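Local structure of BIFUNCTIONAL PROTEIN Proline utilization A (PutA) (Corynebacterium freiburgense, 5UX5) at residues Q525-E530 with R635-G640; H585-V590 with P662-I667; A613-K618 with D642-M647. The protein is a bifunctional flavoenzyme whose proline dehydrogenase and NAD-dependent aldehyde dehydrogenase activities together oxidise proline to glutamate, probably with channelling of the intermediate. All coordinates share one frame; numbering follows the deposited sequence.

Interaction 1 of 3, residues Q525-E530 with R635-G640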
loop_
_atom_site.group_PDB
_atom_site.type_symbol
_atom_site.label_atom_id
_atom_site.label_comp_id
_atom_site.label_asym_id
_atom_site.label_seq_id
_atom_site.Cartn_x
_atom_site.Cartn_y
_atom_site.Cartn_z
ATOM N N GLN A 525 -22.868 10.319 4.553
ATOM C CA GLN A 525 -22.037 11.114 3.666
ATOM C C GLN A 525 -21.477 12.306 4.413
ATOM O O GLN A 525 -20.297 12.643 4.277
ATOM C CB GLN A 525 -22.845 11.559 2.447
ATOM C CG GLN A 525 -23.276 10.432 1.494
ATOM C CD GLN A 525 -22.118 9.815 0.724
ATOM O OE1 GLN A 525 -20.972 10.271 0.813
ATOM N NE2 GLN A 525 -22.413 8.772 -0.044
ATOM N N ARG A 526 -22.297 12.902 5.269
ATOM C CA ARG A 526 -21.834 14.004 6.092
ATOM C C ARG A 526 -20.806 13.523 7.111
ATOM O O ARG A 526 -19.831 14.230 7.410
ATOM C CB ARG A 526 -23.037 14.636 6.786
ATOM C CG ARG A 526 -23.091 16.123 6.626
ATOM C CD ARG A 526 -24.517 16.568 6.517
ATOM N NE ARG A 526 -25.160 16.536 7.819
ATOM C CZ ARG A 526 -26.380 16.062 8.019
ATOM N NH1 ARG A 526 -27.074 15.567 6.993
ATOM N NH2 ARG A 526 -26.895 16.071 9.242
ATOM N N ALA A 527 -21.010 12.315 7.655
ATOM C CA ALA A 527 -20.047 11.748 8.590
ATOM C C ALA A 527 -18.695 11.568 7.930
ATOM O O ALA A 527 -17.653 11.775 8.559
ATOM C CB ALA A 527 -20.565 10.423 9.138
ATOM N N ALA A 528 -18.687 11.189 6.654
ATOM C CA ALA A 528 -17.416 11.044 5.966
ATOM C C ALA A 528 -16.764 12.411 5.726
ATOM O O ALA A 528 -15.546 12.558 5.882
ATOM C CB ALA A 528 -17.623 10.261 4.670
ATOM N N ASP A 529 -17.554 13.432 5.387
ATOM C CA ASP A 529 -16.994 14.774 5.241
ATOM C C ASP A 529 -16.371 15.254 6.545
ATOM O O ASP A 529 -15.269 15.819 6.541
ATOM C CB ASP A 529 -18.069 15.766 4.788
ATOM C CG ASP A 529 -18.483 15.582 3.334
ATOM O OD1 ASP A 529 -17.860 14.763 2.621
ATOM O OD2 ASP A 529 -19.439 16.266 2.904
ATOM N N GLU A 530 -17.068 15.030 7.676
ATOM C CA GLU A 530 -16.589 15.504 8.976
ATOM C C GLU A 530 -15.397 14.702 9.476
ATOM O O GLU A 530 -14.510 15.254 10.138
ATOM C CB GLU A 530 -17.699 15.448 10.022
ATOM C CG GLU A 530 -18.837 16.426 9.817
ATOM C CD GLU A 530 -18.394 17.853 9.986
ATOM O OE1 GLU A 530 -17.248 18.085 10.438
ATOM O OE2 GLU A 530 -19.197 18.752 9.655
ATOM N N ARG A 635 -21.055 13.404 15.629
ATOM C CA ARG A 635 -21.943 14.396 16.217
ATOM C C ARG A 635 -22.029 15.633 15.331
ATOM O O ARG A 635 -23.130 16.111 15.028
ATOM C CB ARG A 635 -21.494 14.723 17.638
ATOM C CG ARG A 635 -21.465 13.497 18.552
ATOM C CD ARG A 635 -22.875 13.096 18.884
ATOM N NE ARG A 635 -22.981 12.032 19.878
ATOM C CZ ARG A 635 -23.519 10.838 19.656
ATOM N NH1 ARG A 635 -23.992 10.524 18.466
ATOM N NH2 ARG A 635 -23.593 9.957 20.630
ATOM N N LYS A 636 -20.889 16.127 14.843
ATOM C CA LYS A 636 -20.944 17.248 13.907
ATOM C C LYS A 636 -21.789 16.899 12.696
ATOM O O LYS A 636 -22.485 17.770 12.160
ATOM C CB LYS A 636 -19.539 17.688 13.479
ATOM C CG LYS A 636 -19.069 18.970 14.169
ATOM C CD LYS A 636 -17.533 19.146 14.158
ATOM C CE LYS A 636 -16.987 19.672 15.519
ATOM N NZ LYS A 636 -17.887 20.667 16.222
ATOM N N ALA A 637 -21.794 15.623 12.296
ATOM C CA ALA A 637 -22.513 15.181 11.106
ATOM C C ALA A 637 -24.017 15.085 11.300
ATOM O O ALA A 637 -24.737 14.931 10.309
ATOM C CB ALA A 637 -21.991 13.822 10.643
ATOM N N GLY A 638 -24.508 15.180 12.531
ATOM C CA GLY A 638 -25.916 15.012 12.808
ATOM C C GLY A 638 -26.276 13.664 13.384
ATOM O O GLY A 638 -27.462 13.412 13.624
ATOM N N ILE A 639 -25.297 12.794 13.618
ATOM C CA ILE A 639 -25.559 11.477 14.185
ATOM C C ILE A 639 -25.508 11.639 15.698
ATOM O O ILE A 639 -24.446 11.575 16.314
ATOM C CB ILE A 639 -24.563 10.445 13.690
ATOM C CG1 ILE A 639 -24.598 10.387 12.156
ATOM C CG2 ILE A 639 -24.867 9.117 14.345
ATOM C CD1 ILE A 639 -23.426 9.660 11.533
ATOM N N GLY A 640 -26.673 11.867 16.303
ATOM C CA GLY A 640 -26.768 12.228 17.706
ATOM C C GLY A 640 -26.960 11.032 18.630
ATOM O O GLY A 640 -26.871 9.868 18.230
#
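Arg526 turns one face of its guanidinium to the carbonyl oxygen of Ala637, which lies 3.0 Å from Arg526 NE. Bends at chi2 and chi3 (145° and 76°) direct the guanidinium towards Ala637 O, but its N-H bonds point poorly at the oxygen. Next to it the methyl groups of Ala527 and Ala637 meet, CB to CB at 4.0 Å, and Ile639 brings CD1 to 3.8 Å from Ala527 CB. One turn further along helix 517-533, Glu530 crosses Lys636 at about a right angle, its carboxyl carbon CD 3.7 Å from Lys636 CB. The lysine then leads its amino group away, and the two charges stay apart; Glu530 OE1 bonds instead to Asn533. The contact thus joins helix 517-533 to the C-terminal end of helix 624-636, which Gly638 closes with positive phi in a Schellman motif. Phe606 and Leu634 also touch Ala527. The chemistry is that of a small apolar patch between helices, beside which Glu530 and Lys636 meet through carbon rather than charge, while the arginine, with an oxygen over its guanidinium, perhaps adds a weak electrostatic attraction to the carbonyl of Ala637.

Interaction 2 of 3, residues H585-V590 with P662-I667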
loop_
_atom_site.group_PDB
_atom_site.type_symbol
_atom_site.label_atom_id
_atom_site.label_comp_id
_atom_site.label_asym_id
_atom_site.label_seq_id
_atom_site.Cartn_x
_atom_site.Cartn_y
_atom_site.Cartn_z
ATOM N N HIS A 585 -32.293 -5.055 11.743
ATOM C CA HIS A 585 -32.204 -5.092 13.195
ATOM C C HIS A 585 -32.585 -3.731 13.783
ATOM O O HIS A 585 -32.497 -2.700 13.105
ATOM C CB HIS A 585 -30.763 -5.426 13.622
ATOM C CG HIS A 585 -30.302 -6.798 13.252
ATOM N ND1 HIS A 585 -28.975 -7.091 13.015
ATOM C CD2 HIS A 585 -30.972 -7.967 13.131
ATOM C CE1 HIS A 585 -28.851 -8.375 12.731
ATOM N NE2 HIS A 585 -30.049 -8.928 12.799
ATOM N N ASN A 586 -32.965 -3.707 15.058
ATOM C CA ASN A 586 -33.170 -2.445 15.751
ATOM C C ASN A 586 -31.895 -1.887 16.378
ATOM O O ASN A 586 -31.713 -0.662 16.397
ATOM C CB ASN A 586 -34.252 -2.631 16.803
ATOM C CG ASN A 586 -35.596 -2.908 16.169
ATOM O OD1 ASN A 586 -35.872 -2.425 15.065
ATOM N ND2 ASN A 586 -36.440 -3.672 16.849
ATOM N N LEU A 587 -31.002 -2.754 16.860
ATOM C CA LEU A 587 -29.851 -2.342 17.662
ATOM C C LEU A 587 -28.694 -3.301 17.419
ATOM O O LEU A 587 -28.862 -4.516 17.552
ATOM C CB LEU A 587 -30.202 -2.310 19.157
ATOM C CG LEU A 587 -29.165 -1.997 20.236
ATOM C CD1 LEU A 587 -28.456 -0.648 20.065
ATOM C CD2 LEU A 587 -29.833 -2.057 21.590
ATOM N N VAL A 588 -27.533 -2.759 17.056
ATOM C CA VAL A 588 -26.300 -3.524 16.936
ATOM C C VAL A 588 -25.279 -2.982 17.930
ATOM O O VAL A 588 -25.154 -1.765 18.092
ATOM C CB VAL A 588 -25.741 -3.458 15.510
ATOM C CG1 VAL A 588 -24.369 -4.115 15.472
ATOM C CG2 VAL A 588 -26.715 -4.113 14.529
ATOM N N VAL A 589 -24.525 -3.882 18.570
ATOM C CA VAL A 589 -23.414 -3.503 19.436
ATOM C C VAL A 589 -22.103 -3.759 18.693
ATOM O O VAL A 589 -21.912 -4.839 18.104
ATOM C CB VAL A 589 -23.462 -4.273 20.763
ATOM C CG1 VAL A 589 -22.134 -4.076 21.555
ATOM C CG2 VAL A 589 -24.650 -3.827 21.565
ATOM N N VAL A 590 -21.207 -2.765 18.705
ATOM C CA VAL A 590 -19.901 -2.865 18.053
ATOM C C VAL A 590 -18.824 -2.865 19.129
ATOM O O VAL A 590 -18.552 -1.832 19.760
ATOM C CB VAL A 590 -19.653 -1.730 17.049
ATOM C CG1 VAL A 590 -18.279 -1.882 16.450
ATOM C CG2 VAL A 590 -20.680 -1.748 15.954
ATOM N N PRO A 662 -30.913 -8.795 26.091
ATOM C CA PRO A 662 -31.973 -9.418 25.268
ATOM C C PRO A 662 -32.382 -8.592 24.068
ATOM O O PRO A 662 -32.864 -9.172 23.099
ATOM C CB PRO A 662 -33.144 -9.570 26.238
ATOM C CG PRO A 662 -32.517 -9.480 27.619
ATOM C CD PRO A 662 -31.309 -8.618 27.498
ATOM N N ASP A 663 -32.190 -7.269 24.083
ATOM C CA ASP A 663 -32.607 -6.389 22.996
ATOM C C ASP A 663 -31.469 -5.991 22.062
ATOM O O ASP A 663 -31.624 -5.035 21.294
ATOM C CB ASP A 663 -33.254 -5.117 23.539
ATOM C CG ASP A 663 -34.453 -5.402 24.415
ATOM O OD1 ASP A 663 -35.243 -6.306 24.061
ATOM O OD2 ASP A 663 -34.597 -4.727 25.468
ATOM N N VAL A 664 -30.321 -6.651 22.132
ATOM C CA VAL A 664 -29.260 -6.414 21.161
ATOM C C VAL A 664 -29.396 -7.472 20.069
ATOM O O VAL A 664 -29.349 -8.671 20.353
ATOM C CB VAL A 664 -27.872 -6.437 21.828
ATOM C CG1 VAL A 664 -26.790 -6.439 20.808
ATOM C CG2 VAL A 664 -27.716 -5.236 22.747
ATOM N N ASP A 665 -29.602 -7.029 18.826
ATOM C CA ASP A 665 -29.877 -7.969 17.750
ATOM C C ASP A 665 -28.611 -8.566 17.166
ATOM O O ASP A 665 -28.636 -9.703 16.672
ATOM C CB ASP A 665 -30.693 -7.297 16.646
ATOM C CG ASP A 665 -32.019 -6.807 17.147
ATOM O OD1 ASP A 665 -32.723 -7.625 17.773
ATOM O OD2 ASP A 665 -32.355 -5.618 16.947
ATOM N N ALA A 666 -27.498 -7.853 17.244
ATOM C CA ALA A 666 -26.254 -8.448 16.774
ATOM C C ALA A 666 -25.075 -7.757 17.425
ATOM O O ALA A 666 -25.141 -6.579 17.788
ATOM C CB ALA A 666 -26.106 -8.363 15.258
ATOM N N ILE A 667 -23.985 -8.503 17.528
ATOM C CA ILE A 667 -22.697 -7.978 17.943
ATOM C C ILE A 667 -21.770 -8.069 16.745
ATOM O O ILE A 667 -21.682 -9.127 16.103
ATOM C CB ILE A 667 -22.120 -8.761 19.130
ATOM C CG1 ILE A 667 -22.990 -8.566 20.366
ATOM C CG2 ILE A 667 -20.677 -8.329 19.396
ATOM C CD1 ILE A 667 -22.602 -9.462 21.513
#
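Val589 and Ile667 pair in parallel within the sheet of the NAD-binding, Rossmann-type domain of the aldehyde dehydrogenase half, an example of how a central strand collects a neighbour from much further along the chain. Two backbone bonds run between the segments: Asp665 N to Leu587 O (2.9 Å) at the entry, then Val589 N to Ala666 O, nearly straight at the hydrogen with an angle of 166°. On its other side the strand of Leu587 to Val590 pairs with strand 614-618, through backbone bonds of Val588 to Lys614 and Ile616.

The apolar contacts gather round Val664. Its CG1 presses against Val589 CG2 at 3.5 Å, the two chains crossing at about a right angle, while its other branch, CG2, meets Leu587 CD2 at 4.0 Å. Leu658 and Met659 of helix 653-659 add to the cover over Val589, and Val506 and Leu510 of helix 499-511 lie on Leu587.

His585 provides a CH-pi contact. With chi1 at -66°, CG stands anti to the carbonyl carbon and the ring is placed so that Asp665 CB lies over its face, 3.8 Å from the centroid; the ring and carboxylate planes differ by 33°. Ala666 CB approaches the same ring obliquely.

The carboxylate itself grips the backbone at Asn586 and Leu587. Asp665 OD2 takes two bonds on its anti side, from Asn586 N at 2.8 Å and from Leu587 N at 3.2 Å, the donors arriving from opposite faces of the carboxylate plane.

Interaction 3 of 3, residues A613-K618 with D642-M647. With NAD (nicotinamide-adenine-dinucleotide), chain F.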
loop_
_atom_site.group_PDB
_atom_site.type_symbol
_atom_site.label_atom_id
_atom_site.label_comp_id
_atom_site.label_asym_id
_atom_site.label_seq_id
_atom_site.Cartn_x
_atom_site.Cartn_y
_atom_site.Cartn_z
ATOM N N ALA A 613 -30.260 0.176 11.665
ATOM C CA ALA A 613 -30.246 -0.051 13.102
ATOM C C ALA A 613 -29.652 1.140 13.844
ATOM O O ALA A 613 -29.016 2.018 13.255
ATOM C CB ALA A 613 -29.455 -1.314 13.428
ATOM N N LYS A 614 -29.915 1.179 15.147
ATOM C CA LYS A 614 -29.131 1.989 16.080
ATOM C C LYS A 614 -27.857 1.230 16.462
ATOM O O LYS A 614 -27.787 -0.000 16.353
ATOM C CB LYS A 614 -29.950 2.337 17.340
ATOM C CG LYS A 614 -30.921 3.525 17.154
ATOM C CD LYS A 614 -32.149 3.247 16.275
ATOM C CE LYS A 614 -33.330 2.734 17.104
ATOM N NZ LYS A 614 -34.251 1.803 16.373
ATOM N N ALA A 615 -26.815 1.963 16.842
ATOM C CA ALA A 615 -25.557 1.304 17.183
ATOM C C ALA A 615 -25.034 1.762 18.532
ATOM O O ALA A 615 -25.034 2.962 18.843
ATOM C CB ALA A 615 -24.491 1.545 16.127
ATOM N N ILE A 616 -24.545 0.795 19.309
ATOM C CA ILE A 616 -23.739 1.057 20.496
ATOM C C ILE A 616 -22.294 0.714 20.170
ATOM O O ILE A 616 -21.990 -0.411 19.748
ATOM C CB ILE A 616 -24.229 0.271 21.717
ATOM C CG1 ILE A 616 -25.492 0.911 22.282
ATOM C CG2 ILE A 616 -23.167 0.247 22.757
ATOM C CD1 ILE A 616 -26.158 0.101 23.362
ATOM N N LEU A 617 -21.418 1.698 20.322
ATOM C CA LEU A 617 -19.984 1.507 20.189
ATOM C C LEU A 617 -19.391 1.283 21.573
ATOM O O LEU A 617 -19.473 2.166 22.444
ATOM C CB LEU A 617 -19.332 2.715 19.510
ATOM C CG LEU A 617 -17.791 2.801 19.527
ATOM C CD1 LEU A 617 -17.146 1.538 18.992
ATOM C CD2 LEU A 617 -17.314 4.003 18.711
ATOM N N LYS A 618 -18.792 0.111 21.767
ATOM C CA LYS A 618 -18.048 -0.185 22.991
ATOM C C LYS A 618 -16.581 -0.399 22.616
ATOM O O LYS A 618 -16.190 -1.505 22.205
ATOM C CB LYS A 618 -18.654 -1.406 23.697
ATOM C CG LYS A 618 -18.146 -1.648 25.112
ATOM C CD LYS A 618 -17.010 -2.606 25.054
ATOM C CE LYS A 618 -15.996 -2.336 26.078
ATOM N NZ LYS A 618 -14.769 -2.949 25.537
ATOM N N ASP A 642 -29.574 9.800 19.873
ATOM C CA ASP A 642 -30.693 8.930 19.523
ATOM C C ASP A 642 -30.352 7.944 18.415
ATOM O O ASP A 642 -31.210 7.145 18.024
ATOM C CB ASP A 642 -31.900 9.770 19.111
ATOM C CG ASP A 642 -31.534 10.887 18.141
ATOM O OD1 ASP A 642 -30.322 11.099 17.896
ATOM O OD2 ASP A 642 -32.466 11.559 17.635
ATOM N N LEU A 643 -29.128 7.967 17.914
ATOM C CA LEU A 643 -28.726 7.131 16.795
ATOM C C LEU A 643 -27.554 6.232 17.130
ATOM O O LEU A 643 -27.585 5.031 16.853
ATOM C CB LEU A 643 -28.337 8.016 15.614
ATOM C CG LEU A 643 -29.234 8.054 14.393
ATOM C CD1 LEU A 643 -28.441 8.807 13.375
ATOM C CD2 LEU A 643 -29.544 6.653 13.917
ATOM N N VAL A 644 -26.496 6.810 17.677
ATOM C CA VAL A 644 -25.286 6.108 18.059
ATOM C C VAL A 644 -24.943 6.493 19.482
ATOM O O VAL A 644 -25.028 7.668 19.846
ATOM C CB VAL A 644 -24.131 6.455 17.112
ATOM C CG1 VAL A 644 -22.818 6.030 17.728
ATOM C CG2 VAL A 644 -24.376 5.781 15.770
ATOM N N GLN A 645 -24.572 5.507 20.289
ATOM C CA GLN A 645 -24.273 5.726 21.695
ATOM C C GLN A 645 -22.942 5.057 22.027
ATOM O O GLN A 645 -22.724 3.895 21.670
ATOM C CB GLN A 645 -25.423 5.200 22.547
ATOM C CG GLN A 645 -25.467 5.737 23.948
ATOM C CD GLN A 645 -25.878 7.186 24.022
ATOM O OE1 GLN A 645 -25.030 8.080 23.941
ATOM N NE2 GLN A 645 -27.168 7.432 24.207
ATOM N N LEU A 646 -22.026 5.819 22.627
ATOM C CA LEU A 646 -20.687 5.353 22.979
ATOM C C LEU A 646 -20.706 4.944 24.442
ATOM O O LEU A 646 -21.009 5.772 25.305
ATOM C CB LEU A 646 -19.660 6.460 22.753
ATOM C CG LEU A 646 -18.156 6.296 23.025
ATOM C CD1 LEU A 646 -17.529 5.186 22.246
ATOM C CD2 LEU A 646 -17.465 7.589 22.676
ATOM N N MET A 647 -20.418 3.673 24.723
ATOM C CA MET A 647 -20.556 3.129 26.072
ATOM C C MET A 647 -19.238 2.489 26.501
ATOM O O MET A 647 -18.909 1.378 26.064
ATOM C CB MET A 647 -21.700 2.108 26.161
ATOM C CG MET A 647 -23.109 2.626 25.876
ATOM S SD MET A 647 -24.452 1.431 26.296
ATOM C CE MET A 647 -24.248 1.212 28.075
HETATM P PA NAD F . -10.631 -8.968 23.074
HETATM O O1A NAD F . -11.005 -10.103 22.059
HETATM O O2A NAD F . -10.453 -9.571 24.507
HETATM O O5B NAD F . -11.796 -7.915 23.158
HETATM C C5B NAD F . -12.124 -7.037 22.109
HETATM C C4B NAD F . -13.314 -6.166 22.507
HETATM O O4B NAD F . -14.320 -6.868 23.246
HETATM C C3B NAD F . -12.884 -4.974 23.306
HETATM O O3B NAD F . -13.717 -3.890 23.096
HETATM C C2B NAD F . -13.019 -5.564 24.652
HETATM O O2B NAD F . -12.922 -4.658 25.695
HETATM C C1B NAD F . -14.331 -6.270 24.530
HETATM N N9A NAD F . -14.537 -7.251 25.589
HETATM C C8A NAD F . -13.779 -8.379 25.842
HETATM N N7A NAD F . -14.279 -9.036 26.909
HETATM C C5A NAD F . -15.401 -8.355 27.404
HETATM C C6A NAD F . -16.304 -8.562 28.442
HETATM N N6A NAD F . -16.203 -9.684 29.342
HETATM N N1A NAD F . -17.305 -7.685 28.631
HETATM C C2A NAD F . -17.461 -6.597 27.835
HETATM N N3A NAD F . -16.603 -6.364 26.804
HETATM C C4A NAD F . -15.579 -7.213 26.567
HETATM O O3 NAD F . -9.325 -8.261 22.478
HETATM P PN NAD F . -8.042 -7.673 23.253
HETATM O O1N NAD F . -8.010 -7.959 24.740
HETATM O O2N NAD F . -8.129 -6.176 23.193
HETATM O O5D NAD F . -6.765 -8.285 22.490
HETATM C C5D NAD F . -6.637 -9.700 22.458
HETATM C C4D NAD F . -5.978 -10.312 21.219
HETATM O O4D NAD F . -6.654 -10.107 20.000
HETATM C C3D NAD F . -4.588 -9.891 20.892
HETATM O O3D NAD F . -3.638 -10.245 21.830
HETATM C C2D NAD F . -4.425 -10.699 19.667
HETATM O O2D NAD F . -3.839 -11.911 19.990
HETATM C C1D NAD F . -5.823 -10.812 19.104
#
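Ala615 uses both of its backbone polar groups on the neighbouring segment 642-647: its N donates to Leu643 O at 3.2 Å, and its O accepts from Gln645 N at 3.0 Å. Two residues on, Leu617 repeats the pattern, with its N bonded to Gln645 O and its O receiving Met647 N at 2.9 Å, the last bond nearly straight at 172°. The alternate residues turn the other way: Lys614, Ile616 and Lys618 make backbone bonds to segment 585-590, Lys614 to Asn586 and Val588, Ile616 to Val588 and Val590, Lys618 to Val590. The peptide groups of strand 614-618 are thus shared between two neighbours. On the far side of the partner strand, Val644 O is taken by Arg635 NH2. Ahead of that strand, Asp642 O accepts from Ser512 OG.

Strand 614-618, helix 624-636 and strand 644-646 form a beta-alpha-beta unit of the Rossmann-type NAD-binding domain. Leu617 and Leu646 lie side by side on one face of the sheet, pointing the same way, with Leu617 CG 3.6 Å from Leu646 CD1. Pro601 of helix 599-611 touches Leu617, and helix 624-636 packs on Leu646. On the other face Ile616 CD1 reaches Met647 SD at 3.6 Å, near Thr505 and Leu509 of helix 499-511.

Lys618, at the C-terminal end of its strand, serves the cofactor. Its CG stands anti to the backbone N (chi1 -169°) and passes Met647 O, 3.3 Å away; bends at chi2 and chi3 then carry the amino group to the adenosine ribose. There NZ donates to O3B of NAD at 2.8 Å, with the second ribose hydroxyl, O2B, also close by. Glu651 OE1 and Ser592 O are also hydrogen-bonded to NAD.

In the fold
From the N terminus, helix 517-533 comes first; interaction 1 closes a loop of about a hundred residues when the chain returns at 635-640. Inside that loop strand 580-591 opens interaction 2 and strand 614-618 opens interaction 3. Interaction 3 closes soon after helix 624-636, at 642-647, and interaction 2 last, at 662-667. Interaction 3 is therefore nested within interaction 2, while interaction 1 crosses both. Interactions 2 and 3 share one sheet, their centres about 10 Å apart, and the probable bond from Val590 N to Ile616 O joins them. Interaction 1 ties helix 517-533 to the end of helix 624-636 and touches interaction 3 where Ile639 packs on Val644.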